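Local coordinates for protocatechuate decarboxylase (Klebsiella pneumoniae, PDB 5O3M), which decarboxylates 3,4-dihydroxybenzoic acid (protocatechuate) as a UbiD-family enzyme dependent on prenylated flavin, and can also be used to carboxylate catechols, at residues 43-48 against 78-83; 49-54 against 84-89; 172-177 against 208-213; 225-230 against 273-278; 357-362 against 372-377. All coordinates share one frame; numbering follows the deposited sequence.

Interaction 1: residues 43-48 against 78-83; sequences LETDHP and MMFNNI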
# COMPACT_ATOMS: atom_id res chain seq x y z
N LEU A 43 -10.66 50.15 13.01
CA LEU A 43 -11.87 50.71 12.43
C LEU A 43 -12.96 50.81 13.49
O LEU A 43 -13.15 49.88 14.27
CB LEU A 43 -12.36 49.88 11.23
CG LEU A 43 -13.66 50.33 10.56
CD1 LEU A 43 -13.45 51.63 9.82
CD2 LEU A 43 -14.16 49.23 9.61
N GLU A 44 -13.67 51.95 13.51
CA GLU A 44 -14.80 52.17 14.41
C GLU A 44 -16.11 52.31 13.63
O GLU A 44 -16.12 52.73 12.46
CB GLU A 44 -14.62 53.42 15.27
CG GLU A 44 -13.48 53.34 16.28
CD GLU A 44 -13.66 54.33 17.41
OE1 GLU A 44 -14.65 55.09 17.34
OE2 GLU A 44 -12.84 54.33 18.36
N THR A 45 -17.22 51.96 14.29
CA THR A 45 -18.54 52.22 13.73
C THR A 45 -19.48 52.69 14.83
O THR A 45 -19.47 52.14 15.94
CB THR A 45 -19.14 51.00 13.03
OG1 THR A 45 -20.46 51.32 12.60
CG2 THR A 45 -19.17 49.77 13.96
N ASP A 46 -20.28 53.71 14.52
CA ASP A 46 -21.34 54.19 15.39
C ASP A 46 -22.71 53.68 14.95
O ASP A 46 -23.72 54.05 15.55
CB ASP A 46 -21.36 55.73 15.44
CG ASP A 46 -20.13 56.31 16.11
OD1 ASP A 46 -19.62 55.70 17.07
OD2 ASP A 46 -19.66 57.39 15.69
N HIS A 47 -22.75 52.83 13.92
CA HIS A 47 -23.99 52.22 13.47
C HIS A 47 -24.45 51.19 14.50
O HIS A 47 -23.64 50.39 15.00
CB HIS A 47 -23.79 51.55 12.12
CG HIS A 47 -25.07 51.24 11.38
ND1 HIS A 47 -25.68 50.01 11.45
CD2 HIS A 47 -25.80 51.99 10.53
CE1 HIS A 47 -26.76 50.02 10.68
NE2 HIS A 47 -26.85 51.21 10.11
N PRO A 48 -25.74 51.18 14.86
CA PRO A 48 -26.20 50.29 15.93
C PRO A 48 -26.06 48.82 15.56
O PRO A 48 -26.36 48.41 14.44
CB PRO A 48 -27.68 50.69 16.11
CG PRO A 48 -27.75 52.10 15.58
CD PRO A 48 -26.80 52.10 14.41
N MET A 78 -11.83 46.01 14.93
CA MET A 78 -13.05 46.79 14.79
C MET A 78 -13.68 47.11 16.14
O MET A 78 -13.90 46.21 16.96
CB MET A 78 -14.05 46.07 13.90
CG MET A 78 -15.25 46.92 13.55
SD MET A 78 -16.01 46.39 12.01
CE MET A 78 -17.36 47.56 11.86
N MET A 79 -13.99 48.38 16.36
CA MET A 79 -14.68 48.84 17.56
C MET A 79 -16.13 49.15 17.21
O MET A 79 -16.40 49.97 16.32
CB MET A 79 -13.99 50.06 18.17
CG MET A 79 -14.60 50.58 19.49
SD MET A 79 -14.20 49.56 20.92
CE MET A 79 -12.49 50.01 21.23
N PHE A 80 -17.07 48.50 17.91
CA PHE A 80 -18.50 48.78 17.80
C PHE A 80 -18.90 49.70 18.96
O PHE A 80 -18.95 49.27 20.12
CB PHE A 80 -19.31 47.48 17.80
CG PHE A 80 -19.11 46.64 16.58
CD1 PHE A 80 -18.03 45.77 16.48
CD2 PHE A 80 -19.99 46.73 15.51
CE1 PHE A 80 -17.84 44.97 15.34
CE2 PHE A 80 -19.79 45.94 14.35
CZ PHE A 80 -18.72 45.07 14.27
N ASN A 81 -19.19 50.96 18.64
CA ASN A 81 -19.49 51.95 19.67
C ASN A 81 -20.95 51.97 20.10
O ASN A 81 -21.25 52.45 21.20
CB ASN A 81 -19.13 53.37 19.19
CG ASN A 81 -17.65 53.61 19.15
OD1 ASN A 81 -16.89 53.07 19.96
ND2 ASN A 81 -17.21 54.45 18.21
N ASN A 82 -21.86 51.51 19.26
CA ASN A 82 -23.30 51.67 19.48
C ASN A 82 -23.88 50.26 19.58
O ASN A 82 -24.07 49.58 18.57
CB ASN A 82 -23.92 52.48 18.35
CG ASN A 82 -25.38 52.80 18.57
OD1 ASN A 82 -26.03 52.30 19.50
ND2 ASN A 82 -25.92 53.65 17.70
N ILE A 83 -24.15 49.83 20.81
CA ILE A 83 -24.54 48.46 21.13
C ILE A 83 -26.00 48.47 21.56
O ILE A 83 -26.32 49.01 22.63
CB ILE A 83 -23.65 47.87 22.23
CG1 ILE A 83 -22.17 48.13 21.95
CG2 ILE A 83 -23.96 46.37 22.42
CD1 ILE A 83 -21.59 47.40 20.72
O HOH W 1 -14.56 54.00 20.55
O HOH W 2 -21.83 49.84 17.12
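T45 sets its methyl CG2 obliquely against the ring of F80, 3.5 Å from CD2, and at the same distance from the methyl CE of M78. Its OG1 lies anti to the backbone N (chi1 176°), where it accepts the amide of H47 in an ST turn and also bonds the backbone O of F506 of a second subunit; a threonine thus serves a greasy sheet face and a polar interface together. M78 is stretched out beyond CG, long enough to run beside L43 and still reach T45. These side chains share the face covered, on M78 and F80, by helix 54-62. Strands 42-45 and 77-80 are the parallel pair of a beta-alpha-beta unit in the family's N-terminal domain, tied by M79 N to L43 O (2.7 Å), T45 N to M79 O (3.0 Å) and N81 N to T45 O. Further along, asparagine side chains add to the pairing. The ND2 of N81 donates both its hydrogens, to E44 OE1 (2.8 Å), which it meets from above a carboxylate plane turned 82° to the amide, and to D46 OD1 (2.9 Å) on the syn side. A water joins E44 OE2, also bonded to the hydroxyl of Y42, to N81 OD1, fixing which way the amide is flipped. N82 sends ND2 to D46 O (3.1 Å), with its amide beside the ring of P48.

Interaction 2: residues 49-54 against 84-89; sequences VDPNAE and KGYPHS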
# COMPACT_ATOMS: atom_id res chain seq x y z
N VAL A 49 -25.56 48.04 16.51
CA VAL A 49 -25.33 46.62 16.31
C VAL A 49 -25.93 45.84 17.47
O VAL A 49 -25.80 46.23 18.64
CB VAL A 49 -23.83 46.30 16.18
CG1 VAL A 49 -23.17 46.34 17.55
CG2 VAL A 49 -23.66 44.92 15.52
N ASP A 50 -26.59 44.73 17.14
CA ASP A 50 -27.03 43.75 18.12
C ASP A 50 -25.87 42.83 18.49
O ASP A 50 -25.31 42.19 17.59
CB ASP A 50 -28.18 42.93 17.54
CG ASP A 50 -28.97 42.18 18.59
OD1 ASP A 50 -28.45 41.96 19.71
OD2 ASP A 50 -30.11 41.80 18.29
N PRO A 51 -25.47 42.75 19.76
CA PRO A 51 -24.36 41.84 20.10
C PRO A 51 -24.74 40.38 19.92
O PRO A 51 -23.85 39.52 19.82
CB PRO A 51 -24.06 42.18 21.57
CG PRO A 51 -25.35 42.68 22.12
CD PRO A 51 -26.09 43.35 20.96
N ASN A 52 -26.04 40.08 19.89
CA ASN A 52 -26.55 38.75 19.57
C ASN A 52 -26.49 38.56 18.05
O ASN A 52 -27.30 39.12 17.31
CB ASN A 52 -27.97 38.58 20.11
CG ASN A 52 -28.48 37.15 19.98
OD1 ASN A 52 -27.71 36.23 19.67
ND2 ASN A 52 -29.77 36.95 20.23
N ALA A 53 -25.49 37.79 17.59
CA ALA A 53 -25.35 37.31 16.21
C ALA A 53 -24.92 38.39 15.22
O ALA A 53 -24.06 38.15 14.37
CB ALA A 53 -26.65 36.68 15.71
N GLU A 54 -25.53 39.57 15.31
CA GLU A 54 -25.32 40.56 14.26
C GLU A 54 -23.87 41.05 14.24
O GLU A 54 -23.25 41.13 13.18
CB GLU A 54 -26.28 41.74 14.45
CG GLU A 54 -26.17 42.73 13.32
CD GLU A 54 -27.21 43.80 13.39
OE1 GLU A 54 -27.51 44.27 14.51
OE2 GLU A 54 -27.73 44.18 12.32
N LYS A 84 -26.87 47.87 20.76
CA LYS A 84 -28.29 47.84 21.11
C LYS A 84 -28.49 47.19 22.48
O LYS A 84 -27.98 46.10 22.75
CB LYS A 84 -29.09 47.08 20.05
CG LYS A 84 -29.01 47.67 18.65
CD LYS A 84 -30.13 47.11 17.79
CE LYS A 84 -29.89 47.38 16.32
NZ LYS A 84 -31.09 47.05 15.53
N GLY A 85 -29.24 47.89 23.34
CA GLY A 85 -29.52 47.44 24.68
C GLY A 85 -28.45 47.74 25.71
O GLY A 85 -28.66 47.45 26.90
N TYR A 86 -27.31 48.31 25.28
CA TYR A 86 -26.17 48.59 26.16
C TYR A 86 -25.62 49.96 25.80
O TYR A 86 -24.55 50.09 25.20
CB TYR A 86 -25.09 47.51 26.01
CG TYR A 86 -25.52 46.11 26.40
CD1 TYR A 86 -26.16 45.28 25.48
CD2 TYR A 86 -25.29 45.62 27.68
CE1 TYR A 86 -26.57 44.00 25.82
CE2 TYR A 86 -25.69 44.34 28.04
CZ TYR A 86 -26.32 43.53 27.10
OH TYR A 86 -26.72 42.25 27.43
N PRO A 87 -26.35 51.02 26.16
CA PRO A 87 -25.98 52.36 25.66
C PRO A 87 -24.64 52.87 26.19
O PRO A 87 -24.12 53.87 25.66
CB PRO A 87 -27.14 53.25 26.13
CG PRO A 87 -27.71 52.53 27.31
CD PRO A 87 -27.54 51.05 27.02
N HIS A 88 -24.03 52.21 27.18
CA HIS A 88 -22.77 52.68 27.73
C HIS A 88 -21.58 51.84 27.31
O HIS A 88 -20.46 52.10 27.77
CB HIS A 88 -22.88 52.74 29.25
CG HIS A 88 -23.92 53.70 29.72
ND1 HIS A 88 -23.86 55.05 29.46
CD2 HIS A 88 -25.08 53.50 30.40
CE1 HIS A 88 -24.92 55.65 29.96
NE2 HIS A 88 -25.68 54.73 30.54
N SER A 89 -21.77 50.87 26.44
CA SER A 89 -20.74 49.88 26.17
C SER A 89 -20.14 50.12 24.80
O SER A 89 -20.67 50.88 23.97
CB SER A 89 -21.32 48.47 26.28
OG SER A 89 -22.05 48.31 27.49
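Neither segment is a regular strand here, and their backbones meet at one point: K84 N donates to V49 O (2.9 Å, N-H...O 165°), the donor tilted 34° from the carbonyl plane. D50 and K84 have the nearest CA atoms, 5.2 Å apart, and beyond them the chains part. One turns into helix 54-62, with A53 at the N-cap position; the other passes through G85, whose positive phi suits glycine, to a type I turn from Y86 to S89. K84 holds CG beside its own backbone N (chi1 -60°), which places that carbon 3.5 Å from V49 O, and the extended remainder of the chain runs past the acidic side chains of D50 and E54. Its NZ stays 4.6 Å from E54 OE1, too far for a salt bridge, though the opposite charges would be expected to attract. The nearer polar task of E54 is local: OE1 takes the amide of D50 through its anti lone pair at 2.8 Å. D50 in turn accepts N52 N on OD1, an Asx turn, so the two acids brace the bend ahead of the helix. P51, a rigid ring suited to such a bend, sets CG 4.1 Å from CE1 of Y86 in an oblique approach. The Y86 hydroxyl is hydrogen-bonded to the backbone O of R152, while V49 and E54 pack on F506 of a second subunit. This is the loop region of a beta-alpha-beta unit, where the chain leaving its first strand for the helix is tied to the chain leaving its second strand.

Interaction 3: residues 172-177 against 208-213; sequences GLALAS and RHIEVF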
# COMPACT_ATOMS: atom_id res chain seq x y z
N GLY A 172 -11.21 35.81 28.08
CA GLY A 172 -11.08 35.94 29.52
C GLY A 172 -9.79 35.37 30.07
O GLY A 172 -9.54 34.16 29.98
N LEU A 173 -8.94 36.22 30.64
CA LEU A 173 -7.68 35.79 31.22
C LEU A 173 -7.88 35.55 32.72
O LEU A 173 -8.07 36.50 33.50
CB LEU A 173 -6.58 36.81 30.96
CG LEU A 173 -5.18 36.39 31.41
CD1 LEU A 173 -4.42 35.65 30.27
CD2 LEU A 173 -4.40 37.60 31.89
N ALA A 174 -7.85 34.29 33.12
CA ALA A 174 -8.06 33.91 34.50
C ALA A 174 -6.75 33.97 35.28
O ALA A 174 -5.73 33.47 34.81
CB ALA A 174 -8.66 32.50 34.59
N LEU A 175 -6.80 34.61 36.44
CA LEU A 175 -5.76 34.49 37.46
C LEU A 175 -6.31 33.68 38.62
O LEU A 175 -7.47 33.83 39.00
CB LEU A 175 -5.30 35.86 37.95
CG LEU A 175 -4.16 36.47 37.14
CD1 LEU A 175 -4.53 36.56 35.67
CD2 LEU A 175 -3.81 37.84 37.68
N ALA A 176 -5.47 32.80 39.18
CA ALA A 176 -5.90 31.92 40.26
C ALA A 176 -4.67 31.35 40.95
O ALA A 176 -3.57 31.33 40.39
CB ALA A 176 -6.80 30.79 39.74
N SER A 177 -4.88 30.88 42.18
CA SER A 177 -3.84 30.35 43.05
C SER A 177 -4.31 29.05 43.68
O SER A 177 -5.51 28.81 43.83
CB SER A 177 -3.45 31.34 44.17
OG SER A 177 -3.25 32.65 43.68
N ARG A 208 -4.56 21.14 33.68
CA ARG A 208 -4.04 22.50 33.75
C ARG A 208 -4.02 22.98 35.20
O ARG A 208 -4.87 22.60 36.02
CB ARG A 208 -4.90 23.42 32.88
CG ARG A 208 -4.41 24.85 32.82
CD ARG A 208 -3.22 25.00 31.90
NE ARG A 208 -2.34 26.06 32.38
CZ ARG A 208 -1.59 26.84 31.59
NH1 ARG A 208 -1.62 26.68 30.28
NH2 ARG A 208 -0.83 27.79 32.14
N HIS A 209 -3.05 23.83 35.52
CA HIS A 209 -2.80 24.16 36.92
C HIS A 209 -4.03 24.77 37.60
O HIS A 209 -4.35 24.42 38.74
CB HIS A 209 -1.59 25.09 37.04
CG HIS A 209 -0.27 24.39 36.88
ND1 HIS A 209 0.41 23.86 37.95
CD2 HIS A 209 0.47 24.12 35.78
CE1 HIS A 209 1.53 23.29 37.51
NE2 HIS A 209 1.59 23.44 36.20
N ILE A 210 -4.72 25.68 36.92
CA ILE A 210 -5.89 26.29 37.54
C ILE A 210 -6.97 25.25 37.82
O ILE A 210 -7.67 25.32 38.83
CB ILE A 210 -6.41 27.46 36.67
CG1 ILE A 210 -7.67 28.08 37.28
CG2 ILE A 210 -6.67 26.98 35.26
CD1 ILE A 210 -8.23 29.22 36.45
N GLU A 211 -7.09 24.26 36.96
CA GLU A 211 -8.10 23.25 37.15
C GLU A 211 -7.75 22.35 38.30
O GLU A 211 -8.61 21.84 38.97
CB GLU A 211 -8.27 22.42 35.90
CG GLU A 211 -8.86 21.06 36.15
CD GLU A 211 -10.33 21.10 36.31
OE1 GLU A 211 -10.87 22.19 36.44
OE2 GLU A 211 -10.97 20.07 36.30
N VAL A 212 -6.47 22.18 38.53
CA VAL A 212 -6.00 21.38 39.61
C VAL A 212 -6.22 22.13 40.91
O VAL A 212 -6.49 21.54 41.93
CB VAL A 212 -4.52 21.06 39.44
CG1 VAL A 212 -3.88 20.81 40.76
CG2 VAL A 212 -4.35 19.87 38.54
N PHE A 213 -6.10 23.44 40.87
CA PHE A 213 -6.37 24.22 42.04
C PHE A 213 -7.86 24.04 42.33
O PHE A 213 -8.25 23.79 43.44
CB PHE A 213 -6.15 25.70 41.79
CG PHE A 213 -4.76 26.08 41.45
CD1 PHE A 213 -3.71 25.26 41.69
CD2 PHE A 213 -4.51 27.31 40.92
CE1 PHE A 213 -2.45 25.65 41.39
CE2 PHE A 213 -3.25 27.71 40.63
CZ PHE A 213 -2.22 26.87 40.86
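Apolar packing carries this contact, and no hydrogen bond crosses it. I210 is extended, with CG1 anti to its backbone N (chi1 178°) and CD1 continuing outward, so the unbranched arm of the side chain reaches from the helix to the strand. CD1 rests 3.8 Å from the CB of A174, and CG1 lies at the same distance from the CB of A176. The two alanines, two residues apart and both pointing to the helix, are small enough to let the isoleucine come close to the strand. The aromatic contact is made with backbone. The flat ring of F213 suits the place because one face can lie close on the planar carbonyl group of S177, with F213 CD2 3.3 Å from S177 C. At the ring edge, A176 O sits 3.6 Å from F213 CE2. S177 turns its own side chain away from the helix, and OG bonds the carboxylate of E275. Residues 209-213 of helix 209-219 thus pack on residues 172-177, the end of strand 168-177, at 50°, within the Rift-related domain. Strands 185-196 and 224-230 flank that strand in the antiparallel sheet; D186 of the former receives the amide of I210, and I226 and I228 of the latter touch A174.

Interaction 4: residues 225-230 against 273-278; sequences PITINM and VPEKAI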
# COMPACT_ATOMS: atom_id res chain seq x y z
N PRO A 225 -11.34 31.24 44.59
CA PRO A 225 -11.44 32.63 44.12
C PRO A 225 -10.61 32.84 42.86
O PRO A 225 -9.50 32.34 42.73
CB PRO A 225 -10.90 33.44 45.30
CG PRO A 225 -9.94 32.51 45.96
CD PRO A 225 -10.53 31.13 45.82
N ILE A 226 -11.18 33.62 41.95
CA ILE A 226 -10.65 33.76 40.60
C ILE A 226 -10.95 35.18 40.14
O ILE A 226 -11.90 35.81 40.62
CB ILE A 226 -11.28 32.69 39.68
CG1 ILE A 226 -10.75 32.77 38.26
CG2 ILE A 226 -12.79 32.79 39.69
CD1 ILE A 226 -11.26 31.64 37.40
N THR A 227 -10.12 35.70 39.24
CA THR A 227 -10.46 36.90 38.48
C THR A 227 -10.35 36.59 37.00
O THR A 227 -9.47 35.83 36.57
CB THR A 227 -9.57 38.12 38.83
OG1 THR A 227 -8.19 37.81 38.61
CG2 THR A 227 -9.79 38.58 40.28
N ILE A 228 -11.26 37.18 36.22
CA ILE A 228 -11.30 37.03 34.78
C ILE A 228 -11.05 38.42 34.20
O ILE A 228 -11.89 39.31 34.32
CB ILE A 228 -12.65 36.48 34.30
CG1 ILE A 228 -13.05 35.22 35.08
CG2 ILE A 228 -12.63 36.29 32.80
CD1 ILE A 228 -12.17 34.00 34.83
N ASN A 229 -9.90 38.59 33.56
CA ASN A 229 -9.46 39.90 33.08
C ASN A 229 -9.60 39.98 31.56
O ASN A 229 -9.10 39.12 30.83
CB ASN A 229 -8.01 40.14 33.50
CG ASN A 229 -7.80 40.05 35.01
OD1 ASN A 229 -7.76 41.06 35.70
ND2 ASN A 229 -7.67 38.83 35.52
N MET A 230 -10.27 41.03 31.08
CA MET A 230 -10.58 41.18 29.66
C MET A 230 -10.27 42.60 29.21
O MET A 230 -10.53 43.56 29.94
CB MET A 230 -12.04 40.86 29.40
CG MET A 230 -12.48 39.53 29.99
SD MET A 230 -14.19 39.16 29.58
CE MET A 230 -15.03 40.40 30.56
N VAL A 273 -12.58 39.49 46.09
CA VAL A 273 -12.04 38.14 46.25
C VAL A 273 -10.55 38.25 46.53
O VAL A 273 -9.88 39.14 45.99
CB VAL A 273 -12.31 37.26 45.02
CG1 VAL A 273 -13.81 37.02 44.83
CG2 VAL A 273 -11.67 37.88 43.77
N PRO A 274 -10.00 37.37 47.37
CA PRO A 274 -8.55 37.37 47.68
C PRO A 274 -7.70 36.82 46.53
O PRO A 274 -7.19 35.69 46.55
CB PRO A 274 -8.48 36.48 48.93
CG PRO A 274 -9.60 35.49 48.73
CD PRO A 274 -10.71 36.27 48.05
N GLU A 275 -7.53 37.63 45.49
CA GLU A 275 -6.80 37.20 44.31
C GLU A 275 -6.52 38.42 43.44
O GLU A 275 -7.29 39.39 43.44
CB GLU A 275 -7.58 36.14 43.53
CG GLU A 275 -6.91 35.66 42.25
CD GLU A 275 -5.60 34.95 42.50
OE1 GLU A 275 -4.54 35.61 42.36
OE2 GLU A 275 -5.63 33.75 42.85
N LYS A 276 -5.40 38.37 42.71
CA LYS A 276 -4.95 39.52 41.94
C LYS A 276 -5.79 39.69 40.68
O LYS A 276 -6.41 38.75 40.18
CB LYS A 276 -3.48 39.37 41.56
CG LYS A 276 -2.52 39.24 42.73
CD LYS A 276 -2.60 40.47 43.65
CE LYS A 276 -1.67 40.34 44.87
NZ LYS A 276 -2.04 39.22 45.77
N ALA A 277 -5.79 40.92 40.16
CA ALA A 277 -6.38 41.24 38.86
C ALA A 277 -5.39 42.08 38.07
O ALA A 277 -4.44 42.63 38.62
CB ALA A 277 -7.70 42.00 39.02
N ILE A 278 -5.60 42.16 36.75
CA ILE A 278 -4.75 42.99 35.89
C ILE A 278 -5.13 44.45 36.11
O ILE A 278 -6.26 44.86 35.80
CB ILE A 278 -4.87 42.59 34.41
CG1 ILE A 278 -4.54 41.10 34.21
CG2 ILE A 278 -3.89 43.41 33.56
CD1 ILE A 278 -3.10 40.75 34.49
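P225 packs its CB against V273 CB (4.1 Å) and P274 CD (4.0 Å), the two proline rings crossing at about a right angle. Rigid rings suit this end, where P274 is the centre of an inverse gamma turn that bends the second segment before its strand begins. I226 points away from the contact, toward A174 and strand 323-331, and offers its carbonyl O to V273 CG2. At T227 the contact becomes polar. Its OG1 sits between the backbone N and the carbonyl carbon (chi1 58°) and donates in the carbonyl plane to K276 O, 2.6 Å away, while CG2 turns to the methyl CG2 of V273; threonine supplies both a donor and a greasy branch. Residues 225-230 and 276-278 run almost parallel, 3° apart, yet belong to different sheets of the Rift-related domain: side chains bridge the 6.9 Å between their axes where backbone bonds would join neighbours of one sheet. N229 makes the second bridge. Its OD1 accepts the amide of I278 at 2.6 Å in a straight bond (169°), the donor standing above the carbonyl plane, and I278 CG1 packs 3.5 Å from N229 CG. The other end of the amide, ND2, donates to T227 OG1 at 3.3 Å and to L173 O of the neighbouring strand, so a buried asparagine has both its ends engaged and its rotation fixed.

Interaction 5: residues 357-362 against 372-377; sequences ASIWNA and QNVYAH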
# COMPACT_ATOMS: atom_id res chain seq x y z
N ALA A 357 6.60 28.18 17.86
CA ALA A 357 7.75 28.31 18.75
C ALA A 357 8.23 26.96 19.25
O ALA A 357 9.44 26.71 19.33
CB ALA A 357 7.42 29.25 19.91
N SER A 358 7.29 26.07 19.60
CA SER A 358 7.70 24.75 20.09
C SER A 358 8.33 23.90 18.99
O SER A 358 9.25 23.11 19.25
CB SER A 358 6.51 24.03 20.73
OG SER A 358 5.69 23.42 19.75
N ILE A 359 7.86 24.03 17.75
CA ILE A 359 8.51 23.34 16.64
C ILE A 359 9.91 23.92 16.39
O ILE A 359 10.88 23.17 16.21
CB ILE A 359 7.61 23.41 15.38
CG1 ILE A 359 6.32 22.65 15.64
CG2 ILE A 359 8.34 22.82 14.16
CD1 ILE A 359 5.24 22.84 14.58
N TRP A 360 10.03 25.25 16.38
CA TRP A 360 11.34 25.89 16.26
C TRP A 360 12.33 25.33 17.27
O TRP A 360 13.47 24.99 16.93
CB TRP A 360 11.22 27.41 16.47
CG TRP A 360 11.27 28.24 15.25
CD1 TRP A 360 10.28 29.07 14.77
CD2 TRP A 360 12.37 28.36 14.35
NE1 TRP A 360 10.70 29.68 13.62
CE2 TRP A 360 11.98 29.27 13.34
CE3 TRP A 360 13.64 27.79 14.29
CZ2 TRP A 360 12.82 29.61 12.28
CZ3 TRP A 360 14.48 28.13 13.26
CH2 TRP A 360 14.06 29.03 12.26
N ASN A 361 11.92 25.30 18.54
CA ASN A 361 12.84 24.89 19.60
C ASN A 361 13.23 23.43 19.43
O ASN A 361 14.40 23.07 19.60
CB ASN A 361 12.20 25.12 20.97
CG ASN A 361 12.04 26.60 21.32
OD1 ASN A 361 12.84 27.45 20.92
ND2 ASN A 361 10.99 26.91 22.08
N ALA A 362 12.28 22.58 19.08
CA ALA A 362 12.59 21.16 18.96
C ALA A 362 13.49 20.89 17.76
O ALA A 362 14.46 20.14 17.87
CB ALA A 362 11.31 20.34 18.88
N GLN A 372 14.39 26.73 8.39
CA GLN A 372 14.45 28.15 8.09
C GLN A 372 13.29 28.92 8.69
O GLN A 372 13.46 30.08 9.09
CB GLN A 372 14.50 28.37 6.57
CG GLN A 372 15.64 27.64 5.87
CD GLN A 372 16.98 28.01 6.44
OE1 GLN A 372 17.43 29.13 6.29
NE2 GLN A 372 17.61 27.07 7.13
N ASN A 373 12.12 28.30 8.79
CA ASN A 373 10.91 28.85 9.38
C ASN A 373 9.80 27.80 9.49
O ASN A 373 9.92 26.76 8.94
CB ASN A 373 10.38 30.07 8.63
CG ASN A 373 9.79 31.11 9.54
OD1 ASN A 373 9.59 30.87 10.69
ND2 ASN A 373 9.49 32.24 9.02
N VAL A 374 8.75 28.11 10.23
CA VAL A 374 7.61 27.26 10.41
C VAL A 374 6.35 28.09 10.50
O VAL A 374 6.36 29.12 11.07
CB VAL A 374 7.79 26.34 11.62
CG1 VAL A 374 8.24 27.11 12.83
CG2 VAL A 374 6.61 25.46 11.89
N TYR A 375 5.29 27.63 9.89
CA TYR A 375 4.05 28.29 9.92
C TYR A 375 2.96 27.34 10.34
O TYR A 375 2.71 26.36 9.67
CB TYR A 375 3.74 28.91 8.58
CG TYR A 375 2.40 29.55 8.41
CD1 TYR A 375 1.85 30.32 9.39
CD2 TYR A 375 1.71 29.40 7.25
CE1 TYR A 375 0.64 30.91 9.22
CE2 TYR A 375 0.52 29.99 7.07
CZ TYR A 375 -0.01 30.75 8.07
OH TYR A 375 -1.19 31.33 7.92
N ALA A 376 2.36 27.65 11.49
CA ALA A 376 1.20 26.94 12.01
C ALA A 376 0.01 27.48 11.24
O ALA A 376 -0.69 28.40 11.68
CB ALA A 376 1.04 27.15 13.52
N HIS A 377 -0.23 26.89 10.08
CA HIS A 377 -1.07 27.49 9.05
C HIS A 377 -2.45 27.85 9.60
O HIS A 377 -3.06 27.10 10.38
CB HIS A 377 -1.19 26.53 7.87
CG HIS A 377 -1.59 27.18 6.58
ND1 HIS A 377 -2.82 27.78 6.39
CD2 HIS A 377 -0.93 27.29 5.40
CE1 HIS A 377 -2.90 28.25 5.16
NE2 HIS A 377 -1.77 27.96 4.54
O HOH W 3 7.67 30.99 13.13
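W360 and V374 bury the most surface here, with I359 next. The indole of W360 runs along the strand. Its CD1 packs 3.4 Å from V374 CG1, the two side chains sliding past each other in opposite directions, while the six-membered ring brings its edge to the backbone, CZ2 lying 3.3 Å from Q372 O. The indole nitrogen NE1 points to N373 OD1, a weak hydrogen bond at 3.4 Å, and the same N-H is shared weakly with a water within bonding distance of V374 O. Tryptophan suits the place, giving a broad apolar surface and one N-H. N373 OD1 also takes the amide of V374 weakly, and ND2 bonds S111 O, so both ends of the amide have partners, though those of OD1 are weak. V374 divides its methyls between two helix residues: CG1 serves W360, and CG2, anti to the backbone N, meets I359 CG2 at 3.9 Å. I359, the residue before W360, also touches A408 of helix 400-411. Helix 344-366 thus covers strand 371-376, outermost in the C-terminal domain's mixed sheet within this chain, beside a classic bulge in which Q372 and N373 both face Q389: the helix-on-sheet packing of an alpha/beta domain.

Interactions 1 and 2 are successive parts of one beta-alpha-beta unit, the strand pair and then the loops that follow it: their centres lie 10 Å apart, their segments alternate along the chain, V49 N probably bonds N82 O (3.0 Å), and both touch a second subunit. Interactions 3 and 4, also 10 Å apart, both reach the sheet in which strands 168-177 and 224-230 are neighbours, and S177 OG probably bonds E275 OE2 (2.7 Å). Interaction 5 stands apart in the C-terminal domain, its centre 27 Å from that of interaction 3. A bound pentane-1,5-diol lies about 12 Å from the side chain of A174; that of Q372 is about 9 Å from a bound pentane-1,5-diol.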